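Local atomic coordinates of FOKI restriction endonuclease (PDB entry 2FOK), a protein that cuts double-stranded DNA at a fixed distance from the sequence it recognises, as a metal-dependent type IIS restriction endonuclease. Residues A[212-215]-A[216-220]; A[306-309]-A[310-314]; A[494-497]-A[498-501]; A[555-559]-A[560-564]. One frame throughout, in Å; residues are numbered along the deposited sequence.

Contact 1. Residues A[212-215]-A[216-220]; sequences KGEI and RNNWE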
# COMPACT_ATOMS: atom_id res chain seq x y z
N LYS A 212 -12.76 16.11 -10.28
CA LYS A 212 -11.46 16.51 -9.74
C LYS A 212 -11.33 16.18 -8.26
O LYS A 212 -10.32 15.63 -7.84
CB LYS A 212 -11.23 18.00 -9.97
CG LYS A 212 -11.21 18.38 -11.43
CD LYS A 212 -10.55 19.73 -11.64
CE LYS A 212 -9.38 19.64 -12.60
NZ LYS A 212 -9.73 20.14 -13.96
N GLY A 213 -12.36 16.50 -7.49
CA GLY A 213 -12.34 16.23 -6.07
C GLY A 213 -12.15 14.77 -5.71
O GLY A 213 -11.35 14.44 -4.82
N GLU A 214 -12.87 13.88 -6.38
CA GLU A 214 -12.77 12.44 -6.12
C GLU A 214 -11.40 11.90 -6.47
O GLU A 214 -10.90 10.99 -5.82
CB GLU A 214 -13.84 11.69 -6.92
CG GLU A 214 -13.65 10.18 -6.96
CD GLU A 214 -14.29 9.48 -5.77
OE1 GLU A 214 -14.97 10.15 -4.96
OE2 GLU A 214 -14.11 8.25 -5.63
N ILE A 215 -10.79 12.48 -7.52
CA ILE A 215 -9.47 12.07 -7.98
C ILE A 215 -8.37 12.62 -7.07
O ILE A 215 -7.37 11.95 -6.81
CB ILE A 215 -9.19 12.57 -9.43
CG1 ILE A 215 -10.04 11.79 -10.42
CG2 ILE A 215 -7.70 12.44 -9.76
CD1 ILE A 215 -9.80 12.15 -11.88
N ARG A 216 -8.58 13.84 -6.59
CA ARG A 216 -7.62 14.50 -5.72
C ARG A 216 -7.54 13.90 -4.32
O ARG A 216 -6.53 14.08 -3.63
CB ARG A 216 -7.97 15.99 -5.60
CG ARG A 216 -6.96 16.80 -4.80
CD ARG A 216 -7.12 18.29 -5.05
NE ARG A 216 -8.52 18.69 -5.01
CZ ARG A 216 -9.14 19.39 -5.95
NH1 ARG A 216 -8.49 19.78 -7.05
NH2 ARG A 216 -10.41 19.71 -5.80
N ASN A 217 -8.59 13.20 -3.91
CA ASN A 217 -8.64 12.63 -2.58
C ASN A 217 -8.95 11.14 -2.45
O ASN A 217 -8.61 10.54 -1.43
CB ASN A 217 -9.64 13.41 -1.73
CG ASN A 217 -9.37 14.90 -1.71
OD1 ASN A 217 -8.31 15.34 -1.27
ND2 ASN A 217 -10.33 15.69 -2.19
N ASN A 218 -9.59 10.53 -3.44
CA ASN A 218 -9.92 9.10 -3.35
C ASN A 218 -9.14 8.20 -4.28
O ASN A 218 -9.36 6.99 -4.30
CB ASN A 218 -11.41 8.89 -3.62
CG ASN A 218 -12.20 8.67 -2.35
OD1 ASN A 218 -12.13 7.61 -1.72
ND2 ASN A 218 -12.96 9.69 -1.95
N TRP A 219 -8.24 8.79 -5.06
CA TRP A 219 -7.38 8.07 -6.01
C TRP A 219 -6.10 7.87 -5.23
O TRP A 219 -5.30 8.79 -5.12
CB TRP A 219 -7.07 8.94 -7.22
CG TRP A 219 -7.46 8.41 -8.56
CD1 TRP A 219 -6.62 8.08 -9.60
CD2 TRP A 219 -8.79 8.28 -9.08
NE1 TRP A 219 -7.35 7.77 -10.72
CE2 TRP A 219 -8.68 7.89 -10.43
CE3 TRP A 219 -10.06 8.47 -8.53
CZ2 TRP A 219 -9.79 7.68 -11.24
CZ3 TRP A 219 -11.17 8.27 -9.33
CH2 TRP A 219 -11.03 7.88 -10.68
N GLU A 220 -5.89 6.68 -4.69
CA GLU A 220 -4.68 6.48 -3.91
C GLU A 220 -4.32 5.01 -3.72
O GLU A 220 -5.18 4.13 -3.82
CB GLU A 220 -4.84 7.18 -2.55
CG GLU A 220 -5.65 6.39 -1.55
CD GLU A 220 -6.43 7.25 -0.57
OE1 GLU A 220 -5.97 8.35 -0.21
OE2 GLU A 220 -7.52 6.81 -0.16
O HOH W 1 -5.96 11.08 -4.20

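Contact 2. Residues A[306-309]-A[310-314]; sequences VRTR and RALIL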
# COMPACT_ATOMS: atom_id res chain seq x y z
N VAL A 306 6.15 -14.88 4.82
CA VAL A 306 6.90 -13.63 4.68
C VAL A 306 7.03 -12.88 6.01
O VAL A 306 8.11 -12.38 6.33
CB VAL A 306 6.24 -12.71 3.60
CG1 VAL A 306 7.14 -11.52 3.27
CG2 VAL A 306 5.99 -13.52 2.34
N ARG A 307 5.95 -12.81 6.77
CA ARG A 307 5.98 -12.14 8.07
C ARG A 307 7.06 -12.75 8.97
O ARG A 307 7.77 -12.03 9.68
CB ARG A 307 4.62 -12.26 8.75
CG ARG A 307 3.65 -11.09 8.51
CD ARG A 307 2.21 -11.50 8.80
NE ARG A 307 1.24 -10.50 8.38
CZ ARG A 307 -0.04 -10.47 8.76
NH1 ARG A 307 -0.51 -11.39 9.59
NH2 ARG A 307 -0.84 -9.50 8.33
N THR A 308 7.19 -14.07 8.94
CA THR A 308 8.19 -14.74 9.76
C THR A 308 9.60 -14.39 9.29
O THR A 308 10.46 -14.02 10.09
CB THR A 308 8.01 -16.27 9.71
OG1 THR A 308 6.63 -16.59 9.97
CG2 THR A 308 8.87 -16.95 10.76
N ARG A 309 9.82 -14.50 7.98
CA ARG A 309 11.12 -14.19 7.38
C ARG A 309 11.60 -12.79 7.78
O ARG A 309 12.75 -12.61 8.17
CB ARG A 309 11.02 -14.31 5.86
CG ARG A 309 12.34 -14.46 5.13
CD ARG A 309 12.33 -13.61 3.87
NE ARG A 309 11.73 -14.31 2.73
CZ ARG A 309 10.86 -13.78 1.87
NH1 ARG A 309 10.46 -12.53 1.98
NH2 ARG A 309 10.41 -14.53 0.87
N ARG A 310 10.72 -11.80 7.66
CA ARG A 310 11.10 -10.44 8.04
C ARG A 310 11.28 -10.34 9.56
O ARG A 310 12.11 -9.58 10.03
CB ARG A 310 10.06 -9.44 7.54
CG ARG A 310 10.20 -9.15 6.05
CD ARG A 310 8.95 -8.49 5.45
NE ARG A 310 9.08 -8.36 4.01
CZ ARG A 310 8.08 -8.12 3.18
NH1 ARG A 310 6.85 -7.97 3.64
NH2 ARG A 310 8.30 -8.06 1.87
N ALA A 311 10.51 -11.13 10.31
CA ALA A 311 10.60 -11.11 11.77
C ALA A 311 11.95 -11.63 12.24
O ALA A 311 12.58 -11.06 13.13
CB ALA A 311 9.49 -11.96 12.38
N LEU A 312 12.38 -12.73 11.64
CA LEU A 312 13.66 -13.34 11.96
C LEU A 312 14.85 -12.48 11.53
O LEU A 312 15.93 -12.59 12.11
CB LEU A 312 13.73 -14.72 11.31
CG LEU A 312 12.76 -15.71 11.96
CD1 LEU A 312 12.77 -17.03 11.22
CD2 LEU A 312 13.17 -15.89 13.42
N ILE A 313 14.69 -11.65 10.51
CA ILE A 313 15.80 -10.81 10.10
C ILE A 313 15.93 -9.68 11.12
O ILE A 313 17.03 -9.25 11.46
CB ILE A 313 15.62 -10.20 8.69
CG1 ILE A 313 15.46 -11.30 7.64
CG2 ILE A 313 16.84 -9.39 8.33
CD1 ILE A 313 14.80 -10.82 6.33
N LEU A 314 14.79 -9.19 11.61
CA LEU A 314 14.80 -8.13 12.61
C LEU A 314 15.57 -8.63 13.83
O LEU A 314 16.45 -7.94 14.36
CB LEU A 314 13.36 -7.81 13.04
CG LEU A 314 12.86 -6.36 13.07
CD1 LEU A 314 11.54 -6.30 13.82
CD2 LEU A 314 13.88 -5.45 13.72

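Contact 3. Residues A[494-497]-A[498-501]; sequences TRNK and HINP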
# COMPACT_ATOMS: atom_id res chain seq x y z
N THR A 494 -9.12 6.95 -37.67
CA THR A 494 -10.12 7.91 -38.12
C THR A 494 -9.88 9.30 -37.57
O THR A 494 -9.96 10.29 -38.30
CB THR A 494 -11.56 7.47 -37.76
OG1 THR A 494 -11.78 7.64 -36.35
CG2 THR A 494 -11.76 6.00 -38.14
N ARG A 495 -9.59 9.38 -36.27
CA ARG A 495 -9.32 10.64 -35.59
C ARG A 495 -10.38 11.73 -35.77
O ARG A 495 -10.07 12.86 -36.16
CB ARG A 495 -7.94 11.16 -36.00
CG ARG A 495 -6.82 10.29 -35.46
CD ARG A 495 -5.43 10.73 -35.92
NE ARG A 495 -4.42 9.85 -35.33
CZ ARG A 495 -3.12 10.11 -35.30
NH1 ARG A 495 -2.65 11.22 -35.83
NH2 ARG A 495 -2.28 9.24 -34.74
N ASN A 496 -11.63 11.40 -35.47
CA ASN A 496 -12.74 12.35 -35.59
C ASN A 496 -13.06 12.89 -34.19
O ASN A 496 -13.35 12.14 -33.28
CB ASN A 496 -13.97 11.63 -36.16
CG ASN A 496 -15.01 12.58 -36.76
OD1 ASN A 496 -15.21 13.70 -36.30
ND2 ASN A 496 -15.68 12.11 -37.81
N LYS A 497 -13.00 14.21 -34.05
CA LYS A 497 -13.26 14.88 -32.78
C LYS A 497 -14.71 14.78 -32.32
O LYS A 497 -15.03 15.07 -31.16
CB LYS A 497 -12.86 16.35 -32.89
CG LYS A 497 -11.46 16.57 -33.45
CD LYS A 497 -11.36 16.32 -34.96
CE LYS A 497 -10.04 15.65 -35.34
NZ LYS A 497 -8.87 16.07 -34.50
N HIS A 498 -15.60 14.38 -33.22
CA HIS A 498 -17.00 14.25 -32.86
C HIS A 498 -17.22 12.88 -32.23
O HIS A 498 -17.95 12.75 -31.25
CB HIS A 498 -17.88 14.44 -34.10
CG HIS A 498 -17.87 15.85 -34.62
ND1 HIS A 498 -18.25 16.17 -35.91
CD2 HIS A 498 -17.52 17.01 -34.03
CE1 HIS A 498 -18.14 17.48 -36.08
NE2 HIS A 498 -17.70 18.01 -34.96
N ILE A 499 -16.56 11.88 -32.81
CA ILE A 499 -16.62 10.52 -32.31
C ILE A 499 -16.00 10.50 -30.91
O ILE A 499 -16.54 9.89 -29.98
CB ILE A 499 -15.85 9.56 -33.23
CG1 ILE A 499 -16.57 9.47 -34.59
CG2 ILE A 499 -15.72 8.21 -32.57
CD1 ILE A 499 -18.01 8.97 -34.49
N ASN A 500 -14.85 11.15 -30.77
CA ASN A 500 -14.19 11.24 -29.47
C ASN A 500 -13.64 12.65 -29.27
O ASN A 500 -12.56 13.00 -29.76
CB ASN A 500 -13.06 10.21 -29.35
CG ASN A 500 -12.68 9.95 -27.90
OD1 ASN A 500 -12.92 10.77 -27.02
ND2 ASN A 500 -12.09 8.80 -27.66
N PRO A 501 -14.41 13.50 -28.57
CA PRO A 501 -14.03 14.88 -28.27
C PRO A 501 -12.72 15.09 -27.51
O PRO A 501 -12.18 16.20 -27.51
CB PRO A 501 -15.23 15.44 -27.50
CG PRO A 501 -15.97 14.25 -27.03
CD PRO A 501 -15.76 13.18 -28.06

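Contact 4. Residues A[555-559]-A[560-564]; sequences GEMIK and AGTLT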
# COMPACT_ATOMS: atom_id res chain seq x y z
N GLY A 555 12.58 -5.68 -20.02
CA GLY A 555 13.08 -4.41 -19.54
C GLY A 555 14.50 -4.54 -19.00
O GLY A 555 15.27 -3.59 -19.03
N GLU A 556 14.85 -5.72 -18.51
CA GLU A 556 16.18 -5.95 -17.98
C GLU A 556 17.15 -6.16 -19.14
O GLU A 556 18.36 -6.10 -18.97
CB GLU A 556 16.19 -7.18 -17.06
CG GLU A 556 17.52 -7.91 -16.99
CD GLU A 556 18.35 -7.47 -15.80
OE1 GLU A 556 17.88 -6.61 -15.03
OE2 GLU A 556 19.48 -7.99 -15.64
N MET A 557 16.60 -6.40 -20.33
CA MET A 557 17.41 -6.61 -21.53
C MET A 557 17.71 -5.26 -22.13
O MET A 557 18.83 -5.01 -22.60
CB MET A 557 16.66 -7.48 -22.54
CG MET A 557 17.07 -8.95 -22.50
SD MET A 557 15.83 -10.03 -23.20
CE MET A 557 16.71 -10.73 -24.57
N ILE A 558 16.72 -4.37 -22.13
CA ILE A 558 16.91 -3.03 -22.66
C ILE A 558 18.10 -2.43 -21.93
O ILE A 558 18.93 -1.74 -22.52
CB ILE A 558 15.66 -2.14 -22.39
CG1 ILE A 558 14.48 -2.63 -23.23
CG2 ILE A 558 16.00 -0.68 -22.67
CD1 ILE A 558 14.64 -2.40 -24.73
N LYS A 559 18.17 -2.72 -20.63
CA LYS A 559 19.21 -2.20 -19.77
C LYS A 559 20.53 -2.96 -19.86
O LYS A 559 21.60 -2.36 -19.81
CB LYS A 559 18.72 -2.20 -18.32
CG LYS A 559 17.62 -1.20 -18.05
CD LYS A 559 18.08 0.22 -18.34
CE LYS A 559 17.47 1.19 -17.35
NZ LYS A 559 17.53 2.60 -17.84
N ALA A 560 20.45 -4.29 -19.98
CA ALA A 560 21.65 -5.10 -20.09
C ALA A 560 22.27 -4.86 -21.45
O ALA A 560 23.42 -5.24 -21.70
CB ALA A 560 21.31 -6.56 -19.92
N GLY A 561 21.50 -4.23 -22.33
CA GLY A 561 22.00 -3.91 -23.66
C GLY A 561 21.78 -4.98 -24.71
O GLY A 561 22.20 -4.81 -25.86
N THR A 562 21.12 -6.08 -24.36
CA THR A 562 20.89 -7.13 -25.34
C THR A 562 19.51 -7.10 -25.99
O THR A 562 19.01 -8.11 -26.46
CB THR A 562 21.14 -8.53 -24.74
OG1 THR A 562 20.10 -8.84 -23.80
CG2 THR A 562 22.51 -8.58 -24.05
N LEU A 563 18.89 -5.93 -26.02
CA LEU A 563 17.60 -5.81 -26.67
C LEU A 563 17.38 -4.38 -27.10
O LEU A 563 17.73 -3.46 -26.38
CB LEU A 563 16.47 -6.24 -25.74
CG LEU A 563 15.06 -6.15 -26.37
CD1 LEU A 563 14.84 -7.32 -27.34
CD2 LEU A 563 14.02 -6.15 -25.27
N THR A 564 16.83 -4.19 -28.29
CA THR A 564 16.56 -2.85 -28.78
C THR A 564 15.07 -2.62 -29.02
O THR A 564 14.29 -3.57 -29.14
CB THR A 564 17.32 -2.56 -30.08
OG1 THR A 564 16.75 -3.32 -31.14
CG2 THR A 564 18.82 -2.92 -29.92

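Contact 1. Residues A[212-215]-A[216-220]
Ile-215 lays its CG1 over one face of the Trp-219 six-membered ring, 3.8 Å from the ring centroid and 9° off the normal. This CH-pi contact is the tight part. With CG1 anti to the carbonyl carbon (chi1 -71°), the branch points the same way as the indole beside it, and Trp-219 CE3 is 3.8 Å from Ile-215 CG1. A branched aliphatic side chain suits the flat ring, and Ile-215 is itself buried against helix 197-205. A water donates to both Ile-215 O (3.1 Å) and Trp-219 O (2.6 Å), bridging the two carbonyls. The setting is near the C-terminal end of helix 209-218, in the second recognition subdomain of the helix-turn-helix clan. The tryptophan also forms a cation-pi interaction with Arg-422, which links this helix end to the cleavage domain.

The opposite character prevails at the exposed residues Glu-214 and Asn-218. Their carboxylate and amide planes are only 11° apart, yet Glu-214 OE2 comes closest to Asn-218 CB, at 3.4 Å. Nearby, Gly-213 O receives weak hydrogen bonds from Asn-217 N and from Asn-217 ND2 (3.1 Å), the amide folding back on its own helix.

Contact 2. Residues A[306-309]-A[310-314]
Leu-312 N donates to Thr-308 O at 2.8 Å, a nearly straight bond (163° at the hydrogen) that comes in along the carbonyl direction. The leucine side chain passes close to the same oxygen, with CG 3.4 Å from Thr-308 O, and its CD1 reaches Thr-308 CG2 at 3.9 Å. Threonine serves both needs here: its methyl, anti to the backbone N, lies alongside the leucine, while OG1 bonds Glu-304 O and Trp-293 NE1.

Two residues earlier along the helix, Val-306 CG1 sits over the centre of one face of the Arg-310 guanidinium, 3.5 Å from Arg-310 CZ. The arginine chain runs extended from CG to NE, parallel in sense to the valine, and the small methyl packs flat on the ion without competing for its N-H groups. Both pairs belong to helix 303-319, whose residues here are all buried, in the D3 domain of the helix-turn-helix clan. The Arg-310 N-H groups bond Asp-347, Glu-189 and Leu-296 O, and Asp-347 also pairs with Arg-309, probably balancing the two neighbouring arginines.

Ile-313 folds over Arg-309 O, its CG1 3.1 Å from that oxygen, while Ile-313 N donates to it at 3.2 Å. Beyond, the isoleucine packs on Ile-328 of helix 325-334.

Contact 3. Residues A[494-497]-A[498-501]
Asn-496 accepts two hydrogen bonds that close the turn, one at its backbone oxygen and one at its side chain. Asn-500 N donates to Asn-496 O at 3.1 Å, nearly straight (169°) and in the carbonyl plane. His-498 N reaches Asn-496 OD1 at 3.2 Å, equally straight at the hydrogen, although the donor stands above the plane of the amide. The amide swings there because CG lies anti to the backbone N (chi1 -161°), beside the carbonyl carbon, which brings OD1 within reach of His-498 N. Asparagine suits the position because its short side chain can act as an extra carbonyl.

The side-chain bond to the residue two ahead defines an Asx turn, and the backbone bond to the residue four ahead closes an alpha-turn. The segment lies at the surface of the cleavage domain, a member of the PD-(D/E)XK clan, where the chain leaves helix 479-494 through the positive-phi Arg-495 and heads for strand 515-521.

Weaker polar contact follows at Pro-501, where Pro-501 CA lies 3.1 Å from Lys-497 O in a bent CA-H...O contact; proline has no N-H to offer that oxygen.

Packing is sparse. The side chains of Ile-499 and Asn-496 cross at about a right angle, with Ile-499 CG1 3.7 Å from Asn-496 CB, and the His-498 ring is inclined 37° to the asparagine amide, with His-498 CB 3.5 Å from Asn-496 OD1.

Charge and burial tie the turn outward. Lys-497 bends at three torsions to reach Glu-503 in a salt bridge, and the buried Asn-500 gives ND2 to Glu-491 and to Arg-447 O.

Contact 4. Residues A[555-559]-A[560-564]
Ala-560 N donates to Glu-556 O at 2.9 Å, the last helical bond here that is not weak, with the donor well above the carbonyl plane. Next, Met-557 O takes two weak bonds, from Gly-561 N (2.8 Å) and from Thr-562 N (3.1 Å), both bent at the hydrogen. Gly-561 has phi 89° and psi 3°, backbone angles at which a side chain would jam against the preceding carbonyl oxygen; glycine therefore suits the place where the chain leaves the helix.

The bond from Thr-562 N back to the fifth residue before it, with the positive-phi glycine, gives helix 548-560 of the cleavage domain an end resembling a Schellman motif. The usual companion bond is missing, since Gly-561 N stays 3.6 Å from Ile-558 O.

Past the turn, Leu-563 swings back to the helix: its CB presses on Met-557 CB at 3.4 Å, tighter than usual van der Waals contact. With CG anti to the backbone N, CD2 then meets Ile-558 CD1 at 3.8 Å, and the leucine continues onto Val-568 and Phe-579. Flexible methionine carries its CG past Thr-562 OG1 (3.3 Å), the two side chains crossing near a right angle. Exposed Thr-564 N-caps helix 565-569 and Glu-567 bonds its N in return, a capping box.

The four contacts follow one another along the chain, and none touches another. Contacts 1 and 2 belong to different recognition units, 35 Å apart between centres and on opposite sides of the chain's centre. Contacts 3 and 4 share the cleavage domain with centres 37 Å apart, one after helix 479-494 and the other after helix 548-560. Contact 1 approaches the cleavage domain most clearly: Trp-219 meets Arg-422 there, and the nearest atoms of contacts 1 and 3 are about 14 Å apart. Contacts 2 and 3 are the most distant, with centres 55 Å apart. The cleavage domain presumably holds the metal-dependent active site of its clan, but none of the four contacts includes a metal or DNA.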